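Local coordinates for aspartate-semialdehyde dehydrogenase (Candida albicans, PDB 3HSK), which catalyses the NADPH-dependent reductive dephosphorylation of 4-phospho-L-aspartate to aspartate semialdehyde, the second step in making the aspartate-family amino acids, at residues Pro180-Val185 / Arg296-Ala301; Val137-Pro142 / Ser309-Thr314; Ser170-Ala175 / Val355-Thr360; Ala175-Pro180 / Glu274-Arg279; Glu186-Ile191 / Lys292-Glu297. All blocks are in the same frame, centred on the assembly; numbering follows the deposited sequence.

Contact 1: residues Pro180-Val185 / Arg296-Ala301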
# COMPACT_ATOMS: atom_id res chain seq x y z
N PRO A 180 -16.40 2.12 5.53
CA PRO A 180 -16.25 2.77 6.84
C PRO A 180 -16.56 4.28 6.83
O PRO A 180 -16.85 4.85 7.88
CB PRO A 180 -14.79 2.51 7.19
CG PRO A 180 -14.10 2.39 5.89
CD PRO A 180 -15.09 1.72 4.98
N LEU A 181 -16.49 4.92 5.67
CA LEU A 181 -16.68 6.36 5.58
C LEU A 181 -18.11 6.83 5.90
O LEU A 181 -18.29 7.94 6.41
CB LEU A 181 -16.25 6.90 4.20
CG LEU A 181 -14.84 6.66 3.66
CD1 LEU A 181 -14.72 7.26 2.27
CD2 LEU A 181 -13.73 7.20 4.58
N LYS A 182 -19.11 5.99 5.60
CA LYS A 182 -20.51 6.38 5.75
C LYS A 182 -20.92 6.71 7.20
O LYS A 182 -21.41 7.81 7.44
CB LYS A 182 -21.47 5.37 5.11
CG LYS A 182 -22.96 5.81 5.13
CD LYS A 182 -23.18 7.07 4.28
CE LYS A 182 -24.67 7.44 4.20
NZ LYS A 182 -24.88 8.66 3.35
N PRO A 183 -20.74 5.75 8.15
CA PRO A 183 -21.02 6.08 9.54
C PRO A 183 -20.26 7.32 10.01
O PRO A 183 -20.83 8.17 10.70
CB PRO A 183 -20.54 4.85 10.32
CG PRO A 183 -19.75 4.04 9.35
CD PRO A 183 -20.31 4.35 8.00
N LEU A 184 -18.99 7.43 9.62
CA LEU A 184 -18.15 8.57 9.98
C LEU A 184 -18.68 9.90 9.45
O LEU A 184 -18.58 10.92 10.14
CB LEU A 184 -16.71 8.36 9.50
CG LEU A 184 -15.89 7.21 10.09
CD1 LEU A 184 -14.52 7.18 9.42
CD2 LEU A 184 -15.75 7.31 11.62
N VAL A 185 -19.22 9.89 8.23
CA VAL A 185 -19.81 11.08 7.61
C VAL A 185 -21.17 11.42 8.23
O VAL A 185 -21.52 12.60 8.36
CB VAL A 185 -19.92 10.95 6.07
CG1 VAL A 185 -20.83 12.02 5.47
CG2 VAL A 185 -18.53 11.01 5.43
N ARG A 296 -17.92 0.62 15.07
CA ARG A 296 -18.42 -0.64 15.63
C ARG A 296 -19.93 -0.60 15.91
O ARG A 296 -20.58 -1.65 15.98
CB ARG A 296 -17.59 -1.09 16.85
CG ARG A 296 -17.89 -0.41 18.18
CD ARG A 296 -16.63 -0.30 19.06
NE ARG A 296 -15.73 -1.45 18.94
CZ ARG A 296 -14.47 -1.48 19.39
NH1 ARG A 296 -13.94 -0.43 20.00
NH2 ARG A 296 -13.74 -2.58 19.22
N GLU A 297 -20.49 0.60 16.02
CA GLU A 297 -21.91 0.77 16.34
C GLU A 297 -22.83 0.86 15.11
O GLU A 297 -24.05 0.73 15.24
CB GLU A 297 -22.11 2.00 17.24
N TYR A 298 -22.26 1.09 13.94
CA TYR A 298 -23.07 1.35 12.74
C TYR A 298 -23.90 0.16 12.29
O TYR A 298 -23.39 -0.96 12.15
CB TYR A 298 -22.19 1.83 11.59
CG TYR A 298 -22.96 2.27 10.37
CD1 TYR A 298 -23.65 3.49 10.35
CD2 TYR A 298 -22.99 1.49 9.22
CE1 TYR A 298 -24.35 3.91 9.22
CE2 TYR A 298 -23.68 1.89 8.08
CZ TYR A 298 -24.36 3.10 8.10
OH TYR A 298 -25.05 3.51 6.98
N GLU A 299 -25.19 0.40 12.09
CA GLU A 299 -26.06 -0.54 11.40
C GLU A 299 -26.56 0.15 10.14
O GLU A 299 -27.13 1.24 10.21
CB GLU A 299 -27.23 -0.98 12.28
CG GLU A 299 -28.14 -2.01 11.60
CD GLU A 299 -29.27 -2.52 12.47
OE1 GLU A 299 -29.50 -1.98 13.58
OE2 GLU A 299 -29.94 -3.49 12.04
N CYS A 300 -26.34 -0.49 9.00
CA CYS A 300 -26.71 0.08 7.70
C CYS A 300 -28.22 0.14 7.54
O CYS A 300 -28.95 -0.63 8.15
CB CYS A 300 -26.07 -0.72 6.56
SG CYS A 300 -26.56 -2.46 6.44
N ALA A 301 -28.68 1.08 6.70
CA ALA A 301 -30.11 1.26 6.44
C ALA A 301 -30.79 -0.02 5.96
O ALA A 301 -31.95 -0.27 6.28
CB ALA A 301 -30.33 2.38 5.44
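Lys182 and Pro183, in the second half of helix 172-188, receive the ring of Tyr298, in the loop after helix 288-297. The chain comes to this point with a break in its bonding, because the prolines at 180 and 183 have no N-H to give to the preceding turn and the helix kinks there. At Lys182 only the upper part of the side chain takes part: CG lies 3.6 Å from Tyr298 OH, and then the chain bends at chi2 (64°) and carries NZ off to a salt bridge with Glu143.

Pro183 does most of the work. Its CD sits over the middle of the Tyr298 ring, 3.9 Å from the centroid and only 3° off the normal, a CH-pi contact. Pro183 CB packs on the CB side of the ring, 3.4 Å from Tyr298 CD1. The proline ring lies nearly flat over the tyrosine ring, though the two side chains run at about a right angle. A trans chi1 (-173°) stretches the tyrosine ring out toward Lys182. Val185 N then closes a regular turn to Leu181 O at 2.8 Å.

On its other sides this helix is well covered within the dimerisation domain: Leu181 and Leu184 pack on Leu278 of strand 273-280, Leu181 also meets Ile191 and Leu194 of strand 191-199, and Pro180 and Leu184 rest on Leu295 of helix 288-297.

Contact 2: residues Val137-Pro142 / Ser309-Thr314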
# COMPACT_ATOMS: atom_id res chain seq x y z
N VAL A 137 -23.29 1.29 -3.48
CA VAL A 137 -22.74 0.32 -2.54
C VAL A 137 -23.85 0.18 -1.51
O VAL A 137 -24.04 1.09 -0.68
CB VAL A 137 -21.44 0.84 -1.89
CG1 VAL A 137 -20.94 -0.10 -0.79
CG2 VAL A 137 -20.36 1.07 -2.93
N PRO A 138 -24.62 -0.92 -1.56
CA PRO A 138 -25.88 -1.05 -0.81
C PRO A 138 -25.80 -0.94 0.71
O PRO A 138 -26.82 -0.70 1.35
CB PRO A 138 -26.41 -2.43 -1.23
CG PRO A 138 -25.23 -3.16 -1.77
CD PRO A 138 -24.36 -2.12 -2.39
N ILE A 139 -24.60 -1.10 1.28
CA ILE A 139 -24.41 -0.95 2.72
C ILE A 139 -24.01 0.49 3.07
O ILE A 139 -23.78 0.82 4.24
CB ILE A 139 -23.36 -1.96 3.30
CG1 ILE A 139 -21.95 -1.67 2.79
CG2 ILE A 139 -23.77 -3.40 2.98
CD1 ILE A 139 -20.83 -2.24 3.66
N VAL A 140 -23.94 1.34 2.05
CA VAL A 140 -23.46 2.71 2.21
C VAL A 140 -24.49 3.76 1.75
O VAL A 140 -24.91 4.60 2.55
CB VAL A 140 -22.09 2.91 1.50
CG1 VAL A 140 -21.79 4.38 1.27
CG2 VAL A 140 -20.99 2.27 2.32
N ASN A 141 -24.89 3.72 0.48
CA ASN A 141 -25.81 4.71 -0.08
C ASN A 141 -27.09 4.12 -0.69
O ASN A 141 -27.43 4.45 -1.83
CB ASN A 141 -25.09 5.59 -1.11
CG ASN A 141 -24.68 4.82 -2.35
OD1 ASN A 141 -24.43 3.61 -2.29
ND2 ASN A 141 -24.63 5.51 -3.50
N PRO A 142 -27.82 3.28 0.07
CA PRO A 142 -29.07 2.75 -0.47
C PRO A 142 -30.11 3.83 -0.79
O PRO A 142 -31.06 3.58 -1.55
CB PRO A 142 -29.58 1.83 0.65
CG PRO A 142 -28.90 2.31 1.88
CD PRO A 142 -27.57 2.79 1.43
N SER A 309 -30.03 -10.37 3.11
CA SER A 309 -28.58 -10.55 2.95
C SER A 309 -27.77 -9.41 3.59
O SER A 309 -26.55 -9.34 3.43
CB SER A 309 -28.23 -10.70 1.47
N ALA A 310 -28.45 -8.53 4.32
CA ALA A 310 -27.79 -7.39 4.94
C ALA A 310 -27.14 -7.77 6.27
O ALA A 310 -27.75 -8.48 7.08
CB ALA A 310 -28.78 -6.25 5.13
N PRO A 311 -25.90 -7.31 6.49
CA PRO A 311 -25.30 -7.54 7.80
C PRO A 311 -25.84 -6.53 8.81
O PRO A 311 -26.10 -5.38 8.45
CB PRO A 311 -23.80 -7.31 7.55
CG PRO A 311 -23.74 -6.39 6.38
CD PRO A 311 -25.00 -6.58 5.58
N LYS A 312 -26.02 -6.96 10.06
CA LYS A 312 -26.42 -6.04 11.12
C LYS A 312 -25.33 -4.98 11.22
O LYS A 312 -25.54 -3.82 10.84
CB LYS A 312 -26.61 -6.77 12.44
N GLN A 313 -24.16 -5.41 11.67
CA GLN A 313 -22.97 -4.58 11.71
C GLN A 313 -22.17 -4.74 10.42
O GLN A 313 -21.80 -5.86 10.04
CB GLN A 313 -22.13 -4.94 12.94
CG GLN A 313 -22.96 -5.21 14.22
CD GLN A 313 -23.86 -4.04 14.62
OE1 GLN A 313 -24.99 -4.23 15.07
NE2 GLN A 313 -23.36 -2.81 14.45
N THR A 314 -21.92 -3.63 9.73
CA THR A 314 -21.15 -3.66 8.48
C THR A 314 -19.63 -3.65 8.71
O THR A 314 -18.88 -4.02 7.80
CB THR A 314 -21.53 -2.49 7.53
OG1 THR A 314 -21.34 -1.23 8.18
CG2 THR A 314 -22.97 -2.62 7.06
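Ile139 reaches across to Thr314 and Pro311, and in doing so joins two domains: its loop follows strand 135-136, at the edge of the parallel sheet of the Rossmann-type NADP-binding domain, while loop 309-314 leads into strand 315-318 of the dimerisation domain's mixed sheet.

From the backbone outward, Ile139 CB comes first, resting 3.8 Å from Thr314 CG2. The side chain then divides. The short branch, CG2, turns to the proline and stands 4.3 Å from Pro311 CD, a looser touch. The long branch leaves between the backbone N and the carbonyl carbon (chi1 68°) and ends at CD1, which lies 3.9 Å from Thr314 CB and about as far from the threonine methyl. Isoleucine and threonine thus lie alongside one another, running in opposite directions, with the Thr314 methyl set between CB and CD1 of the isoleucine. The threonine hydroxyl is turned instead to Tyr298, whose CD2 packs on it. Ile139, Pro311 and Thr314 are all buried, and Leu370 of helix 364-376 and Ala179 of helix 172-188 complete the apolar surroundings of Ile139.

The loop that presents Ile139 is tightly wound. Val137 O accepts both Val140 N, at 2.7 Å, and Asn141 N, at 3.0 Å. Asn141 folds its amide back over the turn: ND2 bonds to Leu135 O, and OD1 takes Val137 N at 2.8 Å, the donor lying in the carbonyl plane though the N-H points off line at 134°.

Contact 3: residues Ser170-Ala175 / Val355-Thr360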
# COMPACT_ATOMS: atom_id res chain seq x y z
N SER A 170 -20.97 -0.77 -7.69
CA SER A 170 -19.56 -0.37 -7.61
C SER A 170 -18.66 -1.58 -7.39
O SER A 170 -19.12 -2.61 -6.90
CB SER A 170 -19.34 0.64 -6.48
OG SER A 170 -19.33 1.96 -6.97
N ASN A 171 -17.39 -1.43 -7.74
CA ASN A 171 -16.39 -2.47 -7.50
C ASN A 171 -16.05 -2.71 -6.02
O ASN A 171 -16.24 -1.84 -5.18
CB ASN A 171 -15.10 -2.16 -8.28
CG ASN A 171 -14.74 -0.68 -8.24
OD1 ASN A 171 -15.55 0.18 -8.62
ND2 ASN A 171 -13.52 -0.38 -7.79
N CYS A 172 -15.55 -3.91 -5.74
CA CYS A 172 -15.06 -4.31 -4.42
C CYS A 172 -14.11 -3.28 -3.77
O CYS A 172 -14.16 -3.06 -2.56
CB CYS A 172 -14.36 -5.67 -4.55
SG CYS A 172 -14.82 -6.93 -3.32
N SER A 173 -13.25 -2.65 -4.59
CA SER A 173 -12.30 -1.63 -4.12
C SER A 173 -12.96 -0.32 -3.69
O SER A 173 -12.60 0.25 -2.65
CB SER A 173 -11.27 -1.31 -5.20
OG SER A 173 -10.30 -2.33 -5.26
N THR A 174 -13.88 0.18 -4.51
CA THR A 174 -14.64 1.37 -4.17
C THR A 174 -15.47 1.10 -2.93
O THR A 174 -15.45 1.88 -1.98
CB THR A 174 -15.56 1.84 -5.34
OG1 THR A 174 -14.78 2.00 -6.53
CG2 THR A 174 -16.22 3.16 -5.00
N ALA A 175 -16.18 -0.03 -2.94
CA ALA A 175 -17.03 -0.45 -1.83
C ALA A 175 -16.26 -0.56 -0.50
O ALA A 175 -16.79 -0.19 0.55
CB ALA A 175 -17.74 -1.75 -2.17
N VAL A 355 -8.17 -1.32 5.93
CA VAL A 355 -9.47 -1.90 5.59
C VAL A 355 -9.30 -3.19 4.80
O VAL A 355 -8.59 -3.24 3.80
CB VAL A 355 -10.32 -0.91 4.75
CG1 VAL A 355 -11.70 -1.48 4.47
CG2 VAL A 355 -10.45 0.43 5.45
N LEU A 356 -9.97 -4.25 5.27
CA LEU A 356 -10.04 -5.51 4.55
C LEU A 356 -11.46 -5.70 4.07
O LEU A 356 -12.39 -5.79 4.87
CB LEU A 356 -9.63 -6.69 5.43
CG LEU A 356 -9.81 -8.11 4.88
CD1 LEU A 356 -8.93 -8.36 3.65
CD2 LEU A 356 -9.52 -9.15 5.96
N SER A 357 -11.62 -5.74 2.75
CA SER A 357 -12.92 -5.95 2.15
C SER A 357 -13.31 -7.42 2.27
O SER A 357 -12.44 -8.29 2.39
CB SER A 357 -12.89 -5.52 0.70
OG SER A 357 -12.08 -6.39 -0.05
N HIS A 358 -14.61 -7.68 2.27
CA HIS A 358 -15.13 -9.04 2.22
C HIS A 358 -16.05 -9.19 1.04
O HIS A 358 -17.11 -8.55 0.98
CB HIS A 358 -15.83 -9.41 3.53
CG HIS A 358 -14.90 -9.43 4.70
ND1 HIS A 358 -14.77 -8.36 5.56
CD2 HIS A 358 -14.01 -10.36 5.12
CE1 HIS A 358 -13.86 -8.65 6.47
NE2 HIS A 358 -13.38 -9.85 6.22
N ASN A 359 -15.62 -10.03 0.10
CA ASN A 359 -16.32 -10.24 -1.16
C ASN A 359 -17.75 -10.73 -0.99
O ASN A 359 -18.63 -10.40 -1.78
CB ASN A 359 -15.54 -11.21 -2.05
CG ASN A 359 -16.17 -11.38 -3.41
OD1 ASN A 359 -16.07 -10.51 -4.28
ND2 ASN A 359 -16.87 -12.50 -3.60
N THR A 360 -17.97 -11.52 0.06
CA THR A 360 -19.28 -12.11 0.34
C THR A 360 -20.37 -11.05 0.48
O THR A 360 -21.51 -11.26 0.04
CB THR A 360 -19.23 -12.98 1.63
OG1 THR A 360 -18.59 -12.25 2.68
CG2 THR A 360 -18.47 -14.28 1.38
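Ser357 and Asn359 approach Cys172, the residue predicted to carry the acyl-thioester intermediate, from the end of strand 351-357 and the start of helix 359-362. Val355 and Leu356 lead up to the contact along the strand, the latter bonded through its backbone to Ser339 of strand 338-345. Ser357 is the last strand residue and the first to face the cysteine. Its CB stands 4.3 Å from Cys172 O, and its OG makes a loose approach, also 4.3 Å, to Cys172 SG. That hydroxyl has a weak hydrogen bond to the backbone N of His272, the predicted proton acceptor, so Ser357 borders both residues predicted to do the chemistry.

His358 turns its ring from the cysteine and bonds through NE2 to Asp329 O; it also occupies the N-cap of helix 359-362. Next comes Asn359, an NADP-binding residue by similarity. With CG trans to the main-chain N (chi1 -176°), its amide swings toward the active site and puts OD1 3.9 Å from Cys172 SG. The sulfur was modelled in two conformers, so both SG distances hold for one of them alone and are doubtful. In this complex the Asn359 side chain remains about 13 Å from the bound NADP. Thr360 continues the helix, with OG1 bonded to Ser334 O.

Strand 351-357 lies between strands 273-280 and 338-345 of the mixed sheet. Cys172 opens the first turn of helix 172-188, which faces this strand; Ala175, one turn on, touches Ile362 of helix 359-362, as does Ser357.

Contact 4: residues Ala175-Pro180 / Glu274-Arg279; sequences AGLVAP and ECISLR
Leu177 has an extended chi1 (178°), whereas Glu274 holds CG beside its backbone N (chi1 -56°) and runs extended from there; together these torsions lay the carboxylate against the helix and bring one leucine methyl, CD1, to the strand. Glu274 OE1 comes within 3.5 Å of Leu177 CB, and Glu274 OE2 lies over the Gly176-Leu177 peptide, 3.6 Å from Leu177 N, with no hydrogen bond to it. A glycine at this turn lets the acid come so close to the main chain. The hydrogen bond on OE1 is made with Thr196 OG1 on strand 191-199, which helps to fix the buried carboxylate.

This is a helix lying on a sheet face in an alpha/beta domain. Segment 175-180 of the helix and strand segment 274-279 run at 44° to each other, their axes 9.8 Å apart at closest approach. The strand is an interior one of the mixed sheet, with strands 191-199 and 351-357 as its antiparallel neighbours. Alternate residues share out its two faces, so Glu274 and Ile276 point to the helix, while Cys275 packs on Gln262 of the second subunit.

Beyond the acid the contact becomes wholly apolar. Leu177 CD1 meets Ile276 CG2 at 3.7 Å, a single methyl against the isoleucine's short branch. Leu177 also rests on Leu194 of strand 191-199 and Thr235 of helix 227-238, and Ile276 packs beside Thr196 and Met353.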
# COMPACT_ATOMS: atom_id res chain seq x y z
N ALA A 175 -16.18 -0.03 -2.94
CA ALA A 175 -17.03 -0.45 -1.83
C ALA A 175 -16.26 -0.56 -0.50
O ALA A 175 -16.79 -0.19 0.55
CB ALA A 175 -17.74 -1.75 -2.17
N GLY A 176 -15.03 -1.07 -0.56
CA GLY A 176 -14.18 -1.15 0.63
C GLY A 176 -13.77 0.22 1.16
O GLY A 176 -13.70 0.43 2.37
N LEU A 177 -13.50 1.15 0.24
CA LEU A 177 -13.09 2.49 0.63
C LEU A 177 -14.22 3.25 1.34
O LEU A 177 -14.00 3.81 2.41
CB LEU A 177 -12.57 3.30 -0.57
CG LEU A 177 -12.16 4.75 -0.30
CD1 LEU A 177 -11.15 4.88 0.87
CD2 LEU A 177 -11.61 5.42 -1.56
N VAL A 178 -15.41 3.24 0.74
CA VAL A 178 -16.54 4.04 1.26
C VAL A 178 -17.23 3.42 2.48
O VAL A 178 -17.84 4.15 3.28
CB VAL A 178 -17.59 4.38 0.16
CG1 VAL A 178 -16.96 5.22 -0.95
CG2 VAL A 178 -18.25 3.13 -0.41
N ALA A 179 -17.14 2.10 2.61
CA ALA A 179 -17.83 1.36 3.67
C ALA A 179 -17.65 1.94 5.07
O ALA A 179 -18.64 2.19 5.75
CB ALA A 179 -17.46 -0.12 3.63
N PRO A 180 -16.40 2.12 5.53
CA PRO A 180 -16.25 2.77 6.84
C PRO A 180 -16.56 4.28 6.83
O PRO A 180 -16.85 4.85 7.88
CB PRO A 180 -14.79 2.51 7.19
CG PRO A 180 -14.10 2.39 5.89
CD PRO A 180 -15.09 1.72 4.98
N GLU A 274 -6.82 -2.05 1.98
CA GLU A 274 -6.65 -0.64 1.65
C GLU A 274 -6.11 0.11 2.86
O GLU A 274 -6.69 0.03 3.95
CB GLU A 274 -7.96 -0.01 1.16
CG GLU A 274 -8.58 -0.73 -0.04
CD GLU A 274 -9.74 0.01 -0.68
OE1 GLU A 274 -9.70 1.26 -0.79
OE2 GLU A 274 -10.69 -0.67 -1.11
N CYS A 275 -5.00 0.81 2.65
CA CYS A 275 -4.41 1.67 3.65
C CYS A 275 -4.91 3.08 3.39
O CYS A 275 -4.50 3.74 2.43
CB CYS A 275 -2.88 1.60 3.57
SG CYS A 275 -2.23 -0.02 4.04
N ILE A 276 -5.84 3.53 4.24
CA ILE A 276 -6.54 4.78 3.97
C ILE A 276 -6.21 5.90 4.96
O ILE A 276 -5.79 5.64 6.10
CB ILE A 276 -8.09 4.60 3.82
CG1 ILE A 276 -8.78 4.46 5.19
CG2 ILE A 276 -8.40 3.41 2.90
CD1 ILE A 276 -10.29 4.69 5.15
N SER A 277 -6.39 7.13 4.50
CA SER A 277 -6.18 8.34 5.29
C SER A 277 -7.39 9.23 5.05
O SER A 277 -7.91 9.28 3.93
CB SER A 277 -4.93 9.05 4.80
OG SER A 277 -4.27 9.71 5.85
N LEU A 278 -7.85 9.93 6.10
CA LEU A 278 -9.00 10.84 5.97
C LEU A 278 -8.93 12.09 6.87
O LEU A 278 -8.33 12.07 7.96
CB LEU A 278 -10.31 10.08 6.20
CG LEU A 278 -10.63 9.56 7.61
CD1 LEU A 278 -11.36 10.62 8.45
CD2 LEU A 278 -11.46 8.31 7.51
N ARG A 279 -9.56 13.16 6.40
CA ARG A 279 -9.71 14.41 7.15
C ARG A 279 -11.16 14.88 7.09
O ARG A 279 -11.78 14.85 6.02
CB ARG A 279 -8.81 15.50 6.57
CG ARG A 279 -8.87 16.82 7.33
CD ARG A 279 -7.95 17.84 6.73
NE ARG A 279 -8.40 18.27 5.41
CZ ARG A 279 -7.61 18.86 4.51
NH1 ARG A 279 -6.33 19.09 4.79
NH2 ARG A 279 -8.10 19.22 3.33

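Contact 5: residues Glu186-Ile191 / Lys292-Glu297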
# COMPACT_ATOMS: atom_id res chain seq x y z
N GLU A 186 -21.91 10.40 8.62
CA GLU A 186 -23.19 10.60 9.31
C GLU A 186 -23.01 11.27 10.67
O GLU A 186 -23.74 12.20 11.01
CB GLU A 186 -23.95 9.28 9.47
CG GLU A 186 -24.63 8.81 8.19
CD GLU A 186 -25.59 7.66 8.42
OE1 GLU A 186 -25.44 6.94 9.44
OE2 GLU A 186 -26.49 7.47 7.58
N LYS A 187 -22.03 10.80 11.44
CA LYS A 187 -21.79 11.31 12.78
C LYS A 187 -20.99 12.61 12.79
O LYS A 187 -21.37 13.56 13.48
CB LYS A 187 -21.11 10.25 13.64
CG LYS A 187 -21.37 10.38 15.14
CD LYS A 187 -20.95 9.11 15.87
CE LYS A 187 -21.40 9.11 17.33
NZ LYS A 187 -20.75 8.01 18.12
N PHE A 188 -19.91 12.67 12.01
CA PHE A 188 -18.97 13.80 12.10
C PHE A 188 -18.95 14.74 10.90
O PHE A 188 -18.13 15.66 10.85
CB PHE A 188 -17.55 13.30 12.38
CG PHE A 188 -17.46 12.29 13.49
CD1 PHE A 188 -17.62 12.69 14.82
CD2 PHE A 188 -17.23 10.95 13.20
CE1 PHE A 188 -17.54 11.75 15.85
CE2 PHE A 188 -17.15 10.01 14.23
CZ PHE A 188 -17.30 10.41 15.55
N GLY A 189 -19.84 14.51 9.93
CA GLY A 189 -19.95 15.42 8.79
C GLY A 189 -18.96 15.15 7.67
O GLY A 189 -18.11 14.26 7.78
N PRO A 190 -19.04 15.93 6.58
CA PRO A 190 -18.29 15.65 5.35
C PRO A 190 -16.78 15.45 5.52
O PRO A 190 -16.15 16.06 6.41
CB PRO A 190 -18.56 16.88 4.46
CG PRO A 190 -19.23 17.89 5.34
CD PRO A 190 -19.88 17.14 6.45
N ILE A 191 -16.22 14.60 4.67
CA ILE A 191 -14.79 14.37 4.58
C ILE A 191 -14.30 15.11 3.34
O ILE A 191 -14.79 14.87 2.23
CB ILE A 191 -14.47 12.85 4.50
CG1 ILE A 191 -14.61 12.22 5.90
CG2 ILE A 191 -13.08 12.58 3.91
CD1 ILE A 191 -14.74 10.71 5.89
N LYS A 292 -13.62 4.83 16.40
CA LYS A 292 -13.74 3.38 16.56
C LYS A 292 -15.14 2.98 17.04
O LYS A 292 -15.73 2.04 16.51
CB LYS A 292 -12.67 2.85 17.51
N GLN A 293 -15.65 3.70 18.03
CA GLN A 293 -17.01 3.47 18.53
C GLN A 293 -18.07 3.72 17.46
O GLN A 293 -19.03 2.97 17.35
CB GLN A 293 -17.27 4.30 19.80
CG GLN A 293 -18.73 4.38 20.27
CD GLN A 293 -19.36 3.02 20.56
OE1 GLN A 293 -18.67 2.04 20.89
NE2 GLN A 293 -20.68 2.95 20.44
N CYS A 294 -17.89 4.77 16.66
CA CYS A 294 -18.80 5.05 15.55
C CYS A 294 -18.84 3.88 14.55
O CYS A 294 -19.93 3.48 14.11
CB CYS A 294 -18.39 6.34 14.83
SG CYS A 294 -19.40 6.75 13.39
N LEU A 295 -17.67 3.33 14.22
CA LEU A 295 -17.57 2.23 13.26
C LEU A 295 -18.15 0.91 13.79
O LEU A 295 -18.80 0.17 13.05
CB LEU A 295 -16.13 2.03 12.79
CG LEU A 295 -15.44 3.15 11.99
CD1 LEU A 295 -13.97 2.82 11.75
CD2 LEU A 295 -16.14 3.43 10.68
N ARG A 296 -17.92 0.62 15.07
CA ARG A 296 -18.42 -0.64 15.63
C ARG A 296 -19.93 -0.60 15.91
O ARG A 296 -20.58 -1.65 15.98
CB ARG A 296 -17.59 -1.09 16.85
CG ARG A 296 -17.89 -0.41 18.18
CD ARG A 296 -16.63 -0.30 19.06
NE ARG A 296 -15.73 -1.45 18.94
CZ ARG A 296 -14.47 -1.48 19.39
NH1 ARG A 296 -13.94 -0.43 20.00
NH2 ARG A 296 -13.74 -2.58 19.22
N GLU A 297 -20.49 0.60 16.02
CA GLU A 297 -21.91 0.77 16.34
C GLU A 297 -22.83 0.86 15.11
O GLU A 297 -24.05 0.73 15.24
CB GLU A 297 -22.11 2.00 17.24
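Cys294 puts its sulfur beside the ring of Phe188, a sulfur-aromatic contact between two helices. It is a slanting approach: SG lies 5.2 Å from the ring centroid and 57° off the normal. The carbon that bears the sulfur comes closer to a single ring atom, with Cys294 CB 3.9 Å from Phe188 CE2. A chi1 of 178° points SG at helix 172-188, where it also lies against Pro183.

Lys187 shares the same sulfur. Its chain runs out extended and passes alongside the cysteine, CD standing 3.8 Å from Cys294 SG and CB nearly as near. The first part of that chain also serves its neighbour in sequence, since Lys187 CB sits 3.9 Å above the centre of the Phe188 ring. The aromatic group is therefore covered on one face by its own helix and met obliquely by the other. A further partner, Phe280 of strand 273-280, packs edge-to-face with it.

Directly after Phe188 the helix stops. Gly189 takes a positive phi, 84°, and the chain turns through Pro190, whose backbone bonds with that of Ala281, into strand 191-199. Within helix 288-297, Arg296 N bonds to Lys292 O at 3.0 Å. What results is a helix-helix contact in the dimerisation domain, made at the glycine-terminated C-terminal end of a helix joined to a strand of the mixed sheet by a short Gly-Pro turn.

Helix 172-188 ties four of the contacts together. Contact 3 is at its N-terminal end, by Cys172, the predicted acyl-thioester residue; contact 4 follows on the sheet, their centres 10 Å apart; contacts 1 and 5, centres 6 Å apart, meet helix 288-297 and the residues after it, away from the annotated sites. From contact 3 to contact 5 is about 19 Å between centres. Contacts 3 and 4 join directly through a probable hydrogen bond from Glu274 N to Val355 O, 2.8 Å. Contact 2 brings in the NADP-binding domain, with Lys182 CE of contact 1 3.3 Å from Val140 O, and the side chain of Ile139 about 10 Å from that of Cys172.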